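Local coordinates for protein HAD superfamily hydrolase (Brucella suis biovar 1, PDB 6NQ4) that probably hydrolyses phosphate esters, as a HAD-superfamily phosphatase with a metal site at the end of its parallel sheet, at residues 37-43 against 69-75; 61-65 against 94-99; 215-221 against 249-255. All coordinates share one frame; numbering follows the deposited sequence.

Contact 1: 37-43 against 69-75; sequences DAIFCDV and VTIILVT. With NA (sodium ion), chain H; PO4 (phosphate ion), chain G.
I39 and I71 lie side by side on one face of two neighbouring parallel strands, 38-41 and 70-75, the two strands of a beta-alpha-beta unit joined by helix 55-66 in the Rossmann-like core of the HAD fold. Five backbone hydrogen bonds, from T70 N to D37 O at one end to V74 N to C41 O at the other, fix the pairing. Side chains alternate between the face of A38 and F40 and that of I39 and C41, and the branched I39, I71 and I72 fill both buried faces. I71 turns CG1 beside its backbone N (chi1 -57°) and bends again at chi2, which carries CD1 across to I39 CD1 at 3.7 Å; V69 CG1 lies against I39 CG1. Farther along that face, L73 CD2 packs on C41 CB at 3.8 Å, and V43 CG2 crosses L73 at about a right angle. On the other face, the F40 ring runs alongside I72, CD1 meeting I72 CB, while V74 CG2 rests against F40 CB at 3.8 Å; helix 218-232 covers these residues. Past the strand, D42 swings CG opposite its backbone N (chi1 -167°), which points the carboxylate at the bound ions; OD1 also pairs with K215 NZ in a salt bridge. Besides D42, the sodium ion is bound by W44 O, D246, phosphate O1 and two waters. T75 OG1 donates to phosphate O2 at 2.7 Å, and D42 OD2 ligates the sodium ion at 2.4 Å.

Contact 2: 61-65 against 94-99; sequences LQRAR and PENAYD
Helix 55-66 presents one turn, 61-65, to the short 3-10 segment 95-97, with the CA atoms of Q62 and A97 4.6 Å apart. The contact joins a helix of the Rossmann-like HAD core to the loop leading into edge strand 100-103. A97 is small enough for the helix to come this close: Q62 CG lies 4.0 Å from A97 CB, and L61 CB sits 3.3 Å from A97 O, a buried carbonyl with no hydrogen-bonding partner in the model. Q62 stretches out beyond CG to donate through NE2 to N96 OD1 at 2.8 Å, the bond nearly straight at 170° and in the plane of the Q62 amide, although the two amide planes stand 67° apart. R65 is long enough to reach the loop's far end. A bend at chi3 (74°) turns its guanidinium so that Y98 O lies over one face, and NH1 donates to N96 O from above that carbonyl's plane. NE and NH2 grip D99 side-on, one to each oxygen, forming a salt bridge. OD2 also accepts from I71 N of strand 70-75. The carboxylate is met from above its own plane, with R65 NH2 2.9 Å from D99 OD1.

Contact 3: 215-221 against 249-255; sequences KPHRPIY and LTDVKGA. With PO4 (phosphate ion), chain G.
Y221 lays one face of its ring over the backbone of G254, with the G254 carbonyl oxygen offset toward the rim and Y221 CZ 3.5 Å from G254 C. Glycine fits here because the tyrosine hydroxyl stands where a CB would point: Y221 OH is 3.3 Å from G254 CA. CG of Y221 lies beside its own backbone N (chi1 -71°), which directs the ring from helix 218-232 onto helix 248-258. A water joins Y221 OH to D251 O, and a second water bridges P216 O and G254 O. P216, preceded by a cis peptide bond, presses its ring against the same helix; CG approaches L249 O at 3.4 Å and CB meets the aliphatic stem of K253, whose ammonium pairs with D257. The compact apolar ring thus packs on a helix opened by a pi-type turn at 249-252.

At the active-site end of the segment, K215 bends at chi3 (-70°) and sends NZ to D251 OD1 at 2.7 Å, on the syn side and close to the carboxylate plane. NZ also donates to phosphate O4 at 2.8 Å, and it forms a salt bridge with D42 and a hydrogen bond to V74 O. D251 OD2 accepts from G247 N, a second hold on its carboxylate. This is consistent with the lysine and acidic residues that characterise HAD active sites. The lysine's positive charge, set among carboxylates and phosphate, would be expected to offset their negative charge, and D251, itself held by G247 N, probably helps to position it.

How the contacts relate
The lysine K215 of contact 3 ties that contact to contact 1: its NZ lies 3.0 Å from D42 OD1 and 2.9 Å from V74 O, and both contacts touch the bound phosphate, although their centres are about 13 Å apart. I220 of contact 3 also packs on V74. Contact 2 adjoins contact 1, about 10 Å between centres: D99 N is 2.8 Å from I71 O, and A64 O is 3.1 Å from V69 N, which fastens both its helix and its loop to segment 69-75. Contacts 2 and 3 do not touch, their nearest atoms being about 12 Å apart. Contacts 1 and 3 thus both line the phosphate site, with the sodium ion bound by D42 of contact 1, while contact 2 is structural packing away from it.

Contact 1: 37-43 against 69-75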
loop_
_atom_site.group_PDB
_atom_site.type_symbol
_atom_site.label_atom_id
_atom_site.label_comp_id
_atom_site.label_asym_id
_atom_site.label_seq_id
_atom_site.Cartn_x
_atom_site.Cartn_y
_atom_site.Cartn_z
ATOM N N ASP A 37 -10.189 11.526 15.716
ATOM C CA ASP A 37 -11.154 10.450 15.898
ATOM C C ASP A 37 -10.779 9.190 15.139
ATOM O O ASP A 37 -11.326 8.120 15.428
ATOM C CB ASP A 37 -12.554 10.899 15.469
ATOM C CG ASP A 37 -13.083 12.049 16.313
ATOM O OD1 ASP A 37 -12.809 12.080 17.531
ATOM O OD2 ASP A 37 -13.773 12.927 15.758
ATOM N N ALA A 38 -9.854 9.280 14.190
ATOM C CA ALA A 38 -9.465 8.108 13.432
ATOM C C ALA A 38 -8.031 8.258 12.966
ATOM O O ALA A 38 -7.495 9.370 12.878
ATOM C CB ALA A 38 -10.362 7.900 12.218
ATOM N N ILE A 39 -7.428 7.114 12.650
ATOM C CA ILE A 39 -6.067 7.037 12.148
ATOM C C ILE A 39 -6.077 6.153 10.913
ATOM O O ILE A 39 -6.732 5.105 10.903
ATOM C CB ILE A 39 -5.153 6.425 13.230
ATOM C CG1 ILE A 39 -4.864 7.453 14.323
ATOM C CG2 ILE A 39 -3.860 5.871 12.616
ATOM C CD1 ILE A 39 -4.157 6.858 15.538
ATOM N N PHE A 40 -5.369 6.584 9.861
ATOM C CA PHE A 40 -5.041 5.734 8.714
ATOM C C PHE A 40 -3.561 5.392 8.864
ATOM O O PHE A 40 -2.703 6.264 8.680
ATOM C CB PHE A 40 -5.255 6.466 7.381
ATOM C CG PHE A 40 -6.701 6.799 7.032
ATOM C CD1 PHE A 40 -7.773 6.373 7.805
ATOM C CD2 PHE A 40 -6.963 7.567 5.902
ATOM C CE1 PHE A 40 -9.094 6.715 7.446
ATOM C CE2 PHE A 40 -8.257 7.904 5.538
ATOM C CZ PHE A 40 -9.327 7.478 6.309
ATOM N N CYS A 41 -3.254 4.143 9.212
ATOM C CA CYS A 41 -1.888 3.758 9.559
ATOM C C CYS A 41 -1.302 2.792 8.537
ATOM O O CYS A 41 -1.907 1.765 8.229
ATOM C CB CYS A 41 -1.833 3.152 10.967
ATOM S SG CYS A 41 -0.142 2.875 11.586
ATOM N N ASP A 42 -0.091 3.098 8.087
ATOM C CA ASP A 42 0.712 2.236 7.229
ATOM C C ASP A 42 1.006 0.900 7.923
ATOM O O ASP A 42 1.026 0.804 9.153
ATOM C CB ASP A 42 2.026 3.006 7.045
ATOM C CG ASP A 42 2.892 2.482 5.967
ATOM O OD1 ASP A 42 2.383 1.762 5.093
ATOM O OD2 ASP A 42 4.097 2.834 5.997
ATOM N N VAL A 43 1.254 -0.141 7.122
ATOM C CA VAL A 43 1.554 -1.472 7.659
ATOM C C VAL A 43 3.044 -1.831 7.540
ATOM O O VAL A 43 3.763 -1.872 8.551
ATOM C CB VAL A 43 0.634 -2.559 7.052
ATOM C CG1 VAL A 43 1.027 -3.955 7.570
ATOM C CG2 VAL A 43 -0.858 -2.266 7.384
ATOM N N VAL A 69 -10.367 5.858 19.415
ATOM C CA VAL A 69 -9.877 6.238 18.098
ATOM C C VAL A 69 -10.024 5.035 17.171
ATOM O O VAL A 69 -9.570 3.933 17.491
ATOM C CB VAL A 69 -8.413 6.712 18.178
ATOM C CG1 VAL A 69 -7.888 7.101 16.791
ATOM C CG2 VAL A 69 -8.280 7.887 19.138
ATOM N N THR A 70 -10.675 5.233 16.025
ATOM C CA THR A 70 -10.820 4.157 15.045
ATOM C C THR A 70 -9.525 4.012 14.246
ATOM O O THR A 70 -8.968 5.011 13.778
ATOM C CB THR A 70 -11.992 4.456 14.105
ATOM O OG1 THR A 70 -13.179 4.610 14.886
ATOM C CG2 THR A 70 -12.218 3.322 13.108
ATOM N N ILE A 71 -9.046 2.774 14.080
ATOM C CA ILE A 71 -7.788 2.503 13.378
ATOM C C ILE A 71 -8.096 1.772 12.075
ATOM O O ILE A 71 -8.586 0.637 12.091
ATOM C CB ILE A 71 -6.832 1.640 14.216
ATOM C CG1 ILE A 71 -6.526 2.274 15.575
ATOM C CG2 ILE A 71 -5.534 1.383 13.441
ATOM C CD1 ILE A 71 -5.938 3.642 15.518
ATOM N N ILE A 72 -7.765 2.396 10.952
ATOM C CA ILE A 72 -7.776 1.724 9.662
ATOM C C ILE A 72 -6.327 1.516 9.268
ATOM O O ILE A 72 -5.587 2.491 9.112
ATOM C CB ILE A 72 -8.492 2.551 8.579
ATOM C CG1 ILE A 72 -9.830 3.109 9.077
ATOM C CG2 ILE A 72 -8.645 1.718 7.290
ATOM C CD1 ILE A 72 -10.890 2.086 9.452
ATOM N N LEU A 73 -5.925 0.265 9.063
ATOM C CA LEU A 73 -4.607 0.020 8.495
ATOM C C LEU A 73 -4.731 0.139 6.981
ATOM O O LEU A 73 -5.591 -0.508 6.374
ATOM C CB LEU A 73 -4.093 -1.357 8.898
ATOM C CG LEU A 73 -3.963 -1.564 10.410
ATOM C CD1 LEU A 73 -3.391 -2.951 10.698
ATOM C CD2 LEU A 73 -3.091 -0.479 11.014
ATOM N N VAL A 74 -3.933 1.009 6.373
ATOM C CA VAL A 74 -4.035 1.320 4.954
ATOM C C VAL A 74 -2.684 0.973 4.338
ATOM O O VAL A 74 -1.665 1.599 4.669
ATOM C CB VAL A 74 -4.388 2.800 4.730
ATOM C CG1 VAL A 74 -4.503 3.113 3.236
ATOM C CG2 VAL A 74 -5.695 3.172 5.473
ATOM N N THR A 75 -2.662 -0.032 3.470
ATOM C CA THR A 75 -1.418 -0.595 2.975
ATOM C C THR A 75 -1.462 -0.751 1.466
ATOM O O THR A 75 -2.506 -1.045 0.888
ATOM C CB THR A 75 -1.154 -1.985 3.625
ATOM O OG1 THR A 75 -0.012 -2.601 3.022
ATOM C CG2 THR A 75 -2.343 -2.923 3.466
HETATM NA NA NA H . 5.746 1.614 4.680
HETATM P P PO4 G . 2.774 -0.340 2.907
HETATM O O1 PO4 G . 3.894 0.453 3.579
HETATM O O2 PO4 G . 2.115 -1.277 3.903
HETATM O O3 PO4 G . 3.607 -1.155 1.900
HETATM O O4 PO4 G . 1.834 0.578 2.165
HETATM O O HOH W 1 5.178 3.259 2.897
HETATM O O HOH W 2 7.173 0.141 3.293
#

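Contact 2: 61-65 against 94-99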
loop_
_atom_site.group_PDB
_atom_site.type_symbol
_atom_site.label_atom_id
_atom_site.label_comp_id
_atom_site.label_asym_id
_atom_site.label_seq_id
_atom_site.Cartn_x
_atom_site.Cartn_y
_atom_site.Cartn_z
ATOM N N LEU A 61 -1.178 1.418 18.949
ATOM C CA LEU A 61 -2.482 1.325 18.300
ATOM C C LEU A 61 -3.551 0.813 19.266
ATOM O O LEU A 61 -4.679 1.320 19.271
ATOM C CB LEU A 61 -2.373 0.461 17.040
ATOM C CG LEU A 61 -1.452 1.038 15.959
ATOM C CD1 LEU A 61 -1.282 0.030 14.858
ATOM C CD2 LEU A 61 -1.968 2.369 15.386
ATOM N N GLN A 62 -3.226 -0.200 20.077
ATOM C CA GLN A 62 -4.182 -0.673 21.080
ATOM C C GLN A 62 -4.604 0.448 22.020
ATOM O O GLN A 62 -5.792 0.581 22.346
ATOM C CB GLN A 62 -3.587 -1.834 21.883
ATOM C CG GLN A 62 -3.413 -3.124 21.099
ATOM C CD GLN A 62 -2.603 -4.132 21.894
ATOM O OE1 GLN A 62 -1.625 -3.770 22.551
ATOM N NE2 GLN A 62 -3.017 -5.392 21.861
ATOM N N ARG A 63 -3.641 1.247 22.490
ATOM C CA ARG A 63 -3.971 2.315 23.424
ATOM C C ARG A 63 -4.876 3.351 22.773
ATOM O O ARG A 63 -5.813 3.854 23.406
ATOM C CB ARG A 63 -2.695 2.965 23.960
ATOM C CG ARG A 63 -1.865 2.074 24.902
ATOM C CD ARG A 63 -0.873 2.879 25.753
ATOM N NE ARG A 63 -0.007 3.717 24.928
ATOM C CZ ARG A 63 1.066 3.269 24.277
ATOM N NH1 ARG A 63 1.415 1.992 24.367
ATOM N NH2 ARG A 63 1.789 4.100 23.534
ATOM N N ALA A 64 -4.624 3.663 21.502
ATOM C CA ALA A 64 -5.491 4.600 20.797
ATOM C C ALA A 64 -6.915 4.063 20.682
ATOM O O ALA A 64 -7.881 4.803 20.910
ATOM C CB ALA A 64 -4.906 4.944 19.426
ATOM N N ARG A 65 -7.072 2.782 20.334
ATOM C CA ARG A 65 -8.418 2.217 20.232
ATOM C C ARG A 65 -9.113 2.205 21.586
ATOM O O ARG A 65 -10.336 2.371 21.668
ATOM C CB ARG A 65 -8.353 0.797 19.679
ATOM C CG ARG A 65 -7.907 0.727 18.254
ATOM C CD ARG A 65 -8.135 -0.661 17.668
ATOM N NE ARG A 65 -9.551 -0.923 17.393
ATOM C CZ ARG A 65 -10.281 -1.897 17.939
ATOM N NH1 ARG A 65 -9.752 -2.720 18.834
ATOM N NH2 ARG A 65 -11.552 -2.047 17.585
ATOM N N PRO A 94 -2.320 -8.666 17.079
ATOM C CA PRO A 94 -3.643 -9.021 17.598
ATOM C C PRO A 94 -4.725 -8.210 16.910
ATOM O O PRO A 94 -4.515 -7.063 16.502
ATOM C CB PRO A 94 -3.546 -8.634 19.077
ATOM C CG PRO A 94 -2.618 -7.473 19.084
ATOM C CD PRO A 94 -1.580 -7.785 18.000
ATOM N N GLU A 95 -5.902 -8.825 16.769
ATOM C CA GLU A 95 -6.971 -8.133 16.057
ATOM C C GLU A 95 -7.463 -6.904 16.812
ATOM O O GLU A 95 -8.001 -5.986 16.181
ATOM C CB GLU A 95 -8.085 -9.089 15.580
ATOM C CG GLU A 95 -8.735 -9.962 16.646
ATOM C CD GLU A 95 -9.441 -11.218 16.091
ATOM O OE1 GLU A 95 -10.697 -11.258 16.107
ATOM O OE2 GLU A 95 -8.736 -12.172 15.662
ATOM N N ASN A 96 -7.239 -6.830 18.137
ATOM C CA ASN A 96 -7.655 -5.648 18.891
ATOM C C ASN A 96 -6.769 -4.423 18.647
ATOM O O ASN A 96 -7.014 -3.377 19.259
ATOM C CB ASN A 96 -7.845 -5.948 20.391
ATOM C CG ASN A 96 -6.538 -6.259 21.117
ATOM O OD1 ASN A 96 -5.450 -6.109 20.571
ATOM N ND2 ASN A 96 -6.655 -6.696 22.377
ATOM N N ALA A 97 -5.756 -4.513 17.778
ATOM C CA ALA A 97 -4.923 -3.359 17.450
ATOM C C ALA A 97 -5.469 -2.524 16.300
ATOM O O ALA A 97 -4.912 -1.462 16.003
ATOM C CB ALA A 97 -3.491 -3.795 17.117
ATOM N N TYR A 98 -6.525 -2.972 15.632
ATOM C CA TYR A 98 -7.047 -2.231 14.496
ATOM C C TYR A 98 -8.529 -2.540 14.351
ATOM O O TYR A 98 -9.033 -3.535 14.887
ATOM C CB TYR A 98 -6.259 -2.577 13.207
ATOM C CG TYR A 98 -6.280 -4.061 12.874
ATOM C CD1 TYR A 98 -5.342 -4.929 13.425
ATOM C CD2 TYR A 98 -7.250 -4.596 12.028
ATOM C CE1 TYR A 98 -5.374 -6.293 13.142
ATOM C CE2 TYR A 98 -7.292 -5.942 11.747
ATOM C CZ TYR A 98 -6.362 -6.796 12.302
ATOM O OH TYR A 98 -6.412 -8.145 11.996
ATOM N N ASP A 99 -9.226 -1.678 13.616
ATOM C CA ASP A 99 -10.629 -1.909 13.299
ATOM C C ASP A 99 -10.826 -2.549 11.938
ATOM O O ASP A 99 -11.656 -3.457 11.806
ATOM C CB ASP A 99 -11.401 -0.589 13.360
ATOM C CG ASP A 99 -11.530 -0.069 14.775
ATOM O OD1 ASP A 99 -12.531 -0.429 15.433
ATOM O OD2 ASP A 99 -10.618 0.660 15.234
HETATM O O HOH W 3 -7.459 -2.047 22.304
#

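Contact 3: 215-221 against 249-255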
loop_
_atom_site.group_PDB
_atom_site.type_symbol
_atom_site.label_atom_id
_atom_site.label_comp_id
_atom_site.label_asym_id
_atom_site.label_seq_id
_atom_site.Cartn_x
_atom_site.Cartn_y
_atom_site.Cartn_z
ATOM N N LYS A 215 -1.958 4.073 -2.525
ATOM C CA LYS A 215 -1.336 5.313 -2.067
ATOM C C LYS A 215 -0.239 5.719 -3.043
ATOM O O LYS A 215 0.566 4.874 -3.438
ATOM C CB LYS A 215 -0.692 5.122 -0.686
ATOM C CG LYS A 215 -1.672 4.680 0.417
ATOM C CD LYS A 215 -0.976 4.437 1.765
ATOM C CE LYS A 215 -0.092 3.197 1.741
ATOM N NZ LYS A 215 0.436 2.852 3.098
ATOM N N PRO A 216 -0.124 7.017 -3.396
ATOM C CA PRO A 216 -0.785 8.206 -2.835
ATOM C C PRO A 216 -2.097 8.591 -3.525
ATOM O O PRO A 216 -2.616 9.685 -3.267
ATOM C CB PRO A 216 0.232 9.308 -3.124
ATOM C CG PRO A 216 0.813 8.885 -4.474
ATOM C CD PRO A 216 0.917 7.371 -4.381
ATOM N N HIS A 217 -2.636 7.712 -4.370
ATOM C CA HIS A 217 -3.811 8.065 -5.157
ATOM C C HIS A 217 -5.076 8.033 -4.301
ATOM O O HIS A 217 -5.173 7.321 -3.287
ATOM C CB HIS A 217 -3.914 7.152 -6.378
ATOM C CG HIS A 217 -2.645 7.106 -7.166
ATOM N ND1 HIS A 217 -2.311 8.073 -8.088
ATOM C CD2 HIS A 217 -1.607 6.236 -7.134
ATOM C CE1 HIS A 217 -1.129 7.789 -8.610
ATOM N NE2 HIS A 217 -0.675 6.685 -8.039
ATOM N N ARG A 218 -6.067 8.810 -4.740
ATOM C CA ARG A 218 -7.252 9.023 -3.915
ATOM C C ARG A 218 -8.093 7.778 -3.643
ATOM O O ARG A 218 -8.668 7.701 -2.545
ATOM C CB ARG A 218 -8.106 10.153 -4.500
ATOM C CG ARG A 218 -9.204 10.593 -3.556
ATOM C CD ARG A 218 -10.081 11.631 -4.190
ATOM N NE ARG A 218 -9.333 12.835 -4.489
ATOM C CZ ARG A 218 -9.685 13.709 -5.426
ATOM N NH1 ARG A 218 -10.774 13.501 -6.156
ATOM N NH2 ARG A 218 -8.945 14.784 -5.644
ATOM N N PRO A 219 -8.242 6.801 -4.566
ATOM C CA PRO A 219 -9.228 5.731 -4.298
ATOM C C PRO A 219 -9.017 4.989 -2.993
ATOM O O PRO A 219 -9.995 4.680 -2.298
ATOM C CB PRO A 219 -9.108 4.820 -5.520
ATOM C CG PRO A 219 -8.725 5.766 -6.619
ATOM C CD PRO A 219 -7.747 6.719 -5.954
ATOM N N ILE A 220 -7.773 4.707 -2.616
ATOM C CA ILE A 220 -7.571 3.975 -1.370
ATOM C C ILE A 220 -7.972 4.821 -0.166
ATOM O O ILE A 220 -8.509 4.289 0.822
ATOM C CB ILE A 220 -6.123 3.444 -1.285
ATOM C CG1 ILE A 220 -6.014 2.359 -0.201
ATOM C CG2 ILE A 220 -5.106 4.579 -1.076
ATOM C CD1 ILE A 220 -4.652 1.676 -0.171
ATOM N N TYR A 221 -7.765 6.145 -0.238
ATOM C CA TYR A 221 -8.166 7.033 0.854
ATOM C C TYR A 221 -9.675 7.124 0.955
ATOM O O TYR A 221 -10.217 7.144 2.061
ATOM C CB TYR A 221 -7.527 8.422 0.693
ATOM C CG TYR A 221 -6.051 8.347 0.967
ATOM C CD1 TYR A 221 -5.567 8.379 2.274
ATOM C CD2 TYR A 221 -5.144 8.128 -0.062
ATOM C CE1 TYR A 221 -4.210 8.247 2.541
ATOM C CE2 TYR A 221 -3.808 7.974 0.196
ATOM C CZ TYR A 221 -3.342 8.037 1.500
ATOM O OH TYR A 221 -1.994 7.880 1.773
ATOM N N LEU A 249 6.548 9.446 -0.627
ATOM C CA LEU A 249 5.789 9.519 -1.874
ATOM C C LEU A 249 4.519 8.677 -1.869
ATOM O O LEU A 249 3.770 8.720 -2.852
ATOM C CB LEU A 249 6.657 9.118 -3.071
ATOM C CG LEU A 249 7.836 10.024 -3.414
ATOM C CD1 LEU A 249 8.291 9.776 -4.841
ATOM C CD2 LEU A 249 7.463 11.475 -3.223
ATOM N N THR A 250 4.266 7.913 -0.798
ATOM C CA THR A 250 3.020 7.159 -0.653
ATOM C C THR A 250 2.222 7.714 0.518
ATOM O O THR A 250 1.214 8.385 0.300
ATOM C CB THR A 250 3.282 5.654 -0.487
ATOM O OG1 THR A 250 4.246 5.445 0.560
ATOM C CG2 THR A 250 3.817 5.024 -1.781
ATOM N N ASP A 251 2.665 7.483 1.759
ATOM C CA ASP A 251 1.886 7.863 2.939
ATOM C C ASP A 251 1.810 9.372 3.126
ATOM O O ASP A 251 0.740 9.912 3.438
ATOM C CB ASP A 251 2.518 7.254 4.186
ATOM C CG ASP A 251 2.665 5.766 4.080
ATOM O OD1 ASP A 251 1.621 5.092 4.047
ATOM O OD2 ASP A 251 3.809 5.274 4.001
ATOM N N VAL A 252 2.941 10.070 3.006
ATOM C CA VAL A 252 2.928 11.510 3.273
ATOM C C VAL A 252 2.195 12.251 2.164
ATOM O O VAL A 252 1.270 13.036 2.415
ATOM C CB VAL A 252 4.352 12.057 3.496
ATOM C CG1 VAL A 252 4.313 13.571 3.703
ATOM C CG2 VAL A 252 5.022 11.352 4.683
ATOM N N LYS A 253 2.606 12.018 0.921
ATOM C CA LYS A 253 1.934 12.646 -0.205
ATOM C C LYS A 253 0.458 12.260 -0.251
ATOM O O LYS A 253 -0.403 13.107 -0.518
ATOM C CB LYS A 253 2.629 12.259 -1.508
ATOM C CG LYS A 253 1.967 12.852 -2.734
ATOM C CD LYS A 253 2.715 12.498 -4.008
ATOM C CE LYS A 253 1.891 12.842 -5.236
ATOM N NZ LYS A 253 1.396 14.246 -5.188
ATOM N N GLY A 254 0.145 10.983 0.007
ATOM C CA GLY A 254 -1.243 10.551 -0.079
ATOM C C GLY A 254 -2.128 11.234 0.943
ATOM O O GLY A 254 -3.208 11.735 0.618
ATOM N N ALA A 255 -1.682 11.265 2.196
ATOM C CA ALA A 255 -2.473 11.920 3.230
ATOM C C ALA A 255 -2.616 13.412 2.951
ATOM O O ALA A 255 -3.721 13.967 3.041
ATOM C CB ALA A 255 -1.838 11.678 4.596
HETATM P P PO4 G . 2.774 -0.340 2.907
HETATM O O1 PO4 G . 3.894 0.453 3.579
HETATM O O2 PO4 G . 2.115 -1.277 3.903
HETATM O O3 PO4 G . 3.607 -1.155 1.900
HETATM O O4 PO4 G . 1.834 0.578 2.165
HETATM O O HOH W 4 -4.604 11.129 -1.835
HETATM O O HOH W 5 -1.345 8.208 4.272
#